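Local atomic coordinates of LAE5 (PDB entry 5JD3), a protein that probably hydrolyses ester bonds, as a member of the GDSL-like lipase/acylhydrolase family of serine esterases. Residues Leu62-Leu67 against Leu76-Gln81. Residues are numbered along the deposited sequence; the frame is centred on the assembly and turned at random.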
loop_
_atom_site.group_PDB
_atom_site.type_symbol
_atom_site.label_atom_id
_atom_site.label_comp_id
_atom_site.label_asym_id
_atom_site.label_seq_id
_atom_site.Cartn_x
_atom_site.Cartn_y
_atom_site.Cartn_z
ATOM N N LEU A 62 -0.170 12.186 -2.774
ATOM C CA LEU A 62 -0.078 12.367 -4.217
ATOM C C LEU A 62 -1.374 11.952 -4.900
ATOM O O LEU A 62 -1.849 12.628 -5.812
ATOM C CB LEU A 62 1.098 11.571 -4.784
ATOM C CG LEU A 62 2.479 12.123 -4.428
ATOM C CD1 LEU A 62 3.575 11.267 -5.030
ATOM C CD2 LEU A 62 2.603 13.560 -4.898
ATOM N N LEU A 63 -1.941 10.835 -4.450
ATOM C CA LEU A 63 -3.223 10.363 -4.960
ATOM C C LEU A 63 -4.316 11.389 -4.698
ATOM O O LEU A 63 -5.109 11.706 -5.584
ATOM C CB LEU A 63 -3.602 9.024 -4.322
ATOM C CG LEU A 63 -2.795 7.794 -4.735
ATOM C CD1 LEU A 63 -3.235 6.577 -3.937
ATOM C CD2 LEU A 63 -2.947 7.539 -6.222
ATOM N N ASN A 64 -4.344 11.909 -3.475
ATOM C CA ASN A 64 -5.346 12.889 -3.076
ATOM C C ASN A 64 -5.261 14.162 -3.914
ATOM O O ASN A 64 -6.280 14.704 -4.341
ATOM C CB ASN A 64 -5.196 13.223 -1.592
ATOM C CG ASN A 64 -6.341 14.062 -1.063
ATOM O OD1 ASN A 64 -7.432 13.550 -0.807
ATOM N ND2 ASN A 64 -6.098 15.355 -0.891
ATOM N N ALA A 65 -4.040 14.629 -4.154
ATOM C CA ALA A 65 -3.819 15.823 -4.962
ATOM C C ALA A 65 -4.205 15.579 -6.416
ATOM O O ALA A 65 -4.866 16.409 -7.041
ATOM C CB ALA A 65 -2.367 16.265 -4.866
ATOM N N HIS A 66 -3.784 14.434 -6.945
ATOM C CA HIS A 66 -4.061 14.051 -8.325
ATOM C C HIS A 66 -5.558 13.966 -8.603
ATOM O O HIS A 66 -6.048 14.505 -9.596
ATOM C CB HIS A 66 -3.388 12.711 -8.638
ATOM C CG HIS A 66 -3.655 12.196 -10.020
ATOM N ND1 HIS A 66 -2.698 12.201 -11.012
ATOM C CD2 HIS A 66 -4.762 11.640 -10.568
ATOM C CE1 HIS A 66 -3.205 11.677 -12.113
ATOM N NE2 HIS A 66 -4.458 11.332 -11.872
ATOM N N LEU A 67 -6.278 13.283 -7.720
ATOM C CA LEU A 67 -7.709 13.065 -7.899
ATOM C C LEU A 67 -8.503 14.362 -7.784
ATOM O O LEU A 67 -9.488 14.557 -8.494
ATOM C CB LEU A 67 -8.217 12.038 -6.887
ATOM C CG LEU A 67 -7.691 10.616 -7.104
ATOM C CD1 LEU A 67 -7.943 9.743 -5.883
ATOM C CD2 LEU A 67 -8.315 9.999 -8.349
ATOM N N LEU A 76 -13.856 12.533 -4.396
ATOM C CA LEU A 76 -13.386 11.355 -3.677
ATOM C C LEU A 76 -12.777 11.723 -2.329
ATOM O O LEU A 76 -11.968 12.645 -2.226
ATOM C CB LEU A 76 -12.371 10.584 -4.522
ATOM C CG LEU A 76 -12.944 9.980 -5.804
ATOM C CD1 LEU A 76 -11.857 9.305 -6.629
ATOM C CD2 LEU A 76 -14.071 9.005 -5.486
ATOM N N ARG A 77 -13.173 10.980 -1.301
ATOM C CA ARG A 77 -12.757 11.246 0.070
ATOM C C ARG A 77 -11.715 10.226 0.526
ATOM O O ARG A 77 -12.051 9.091 0.856
ATOM C CB ARG A 77 -13.978 11.223 0.989
ATOM C CG ARG A 77 -13.717 11.591 2.438
ATOM C CD ARG A 77 -15.014 11.509 3.229
ATOM N NE ARG A 77 -14.808 11.662 4.665
ATOM C CZ ARG A 77 -15.778 11.584 5.569
ATOM N NH1 ARG A 77 -17.027 11.352 5.185
ATOM N NH2 ARG A 77 -15.501 11.735 6.857
ATOM N N LEU A 78 -10.448 10.633 0.541
ATOM C CA LEU A 78 -9.361 9.714 0.863
ATOM C C LEU A 78 -8.934 9.795 2.325
ATOM O O LEU A 78 -8.851 10.879 2.903
ATOM C CB LEU A 78 -8.155 9.973 -0.043
ATOM C CG LEU A 78 -8.120 9.210 -1.371
ATOM C CD1 LEU A 78 -9.196 9.706 -2.327
ATOM C CD2 LEU A 78 -6.743 9.305 -2.010
ATOM N N VAL A 79 -8.664 8.632 2.914
ATOM C CA VAL A 79 -8.242 8.543 4.307
ATOM C C VAL A 79 -6.921 7.788 4.433
ATOM O O VAL A 79 -6.782 6.678 3.919
ATOM C CB VAL A 79 -9.297 7.833 5.179
ATOM C CG1 VAL A 79 -8.950 7.977 6.654
ATOM C CG2 VAL A 79 -10.686 8.383 4.896
ATOM N N ASN A 80 -5.955 8.390 5.119
ATOM C CA ASN A 80 -4.670 7.741 5.350
ATOM C C ASN A 80 -4.634 7.060 6.715
ATOM O O ASN A 80 -4.702 7.719 7.751
ATOM C CB ASN A 80 -3.527 8.755 5.236
ATOM C CG ASN A 80 -2.153 8.097 5.204
ATOM O OD1 ASN A 80 -1.984 6.948 5.616
ATOM N ND2 ASN A 80 -1.162 8.831 4.714
ATOM N N GLN A 81 -4.521 5.736 6.708
ATOM C CA GLN A 81 -4.436 4.973 7.947
ATOM C C GLN A 81 -3.137 4.178 8.018
ATOM O O GLN A 81 -3.106 3.067 8.545
ATOM C CB GLN A 81 -5.638 4.037 8.086
ATOM C CG GLN A 81 -6.924 4.743 8.485
ATOM C CD GLN A 81 -6.846 5.347 9.874
ATOM O OE1 GLN A 81 -6.595 4.647 10.854
ATOM N NE2 GLN A 81 -7.055 6.655 9.964
HETATM O O HOH W 1 -10.173 13.331 -0.386
#
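L63 and L67 of helix 59-70 pack against L78 of strand 77-82 and L76 just before it, a buried leucine contact between a helix and the edge strand of the parallel sheet. The axes of the short segments 62-67 and 77-81 run nearly antiparallel, at 171°, and approach to 9.3 Å, as expected where a helix leads back to the start of the next parallel strand in a beta-alpha-beta crossover. L78 lies at the centre. Its CD2 methyl lies 3.8 Å from the backbone N64 N and also touches L63 CB, while its CD1 meets L67 CD1 at 3.8 Å, the two side chains crossing at about a right angle. L76 CD1 touches both methyls of L67, each at 4.0 Å. One water adds a polar link beside this apolar patch. It donates to N64 OD1 (2.8 Å) and to L76 O, and accepts from L78 N, tying the helix to backbone groups that face away from the neighbouring strand. N64 reaches the strand because its chi1 of -171° carries CG away from its own N and beside the carbonyl carbon, placing OD1 near L78 CB. Behind this contact helix 59-70 packs beside helix 219-232, L63 reaching both F229 and L230 of that helix and I32 of the adjacent strand 29-34, while R77 and V79 pair with strand 29-34 through their backbones.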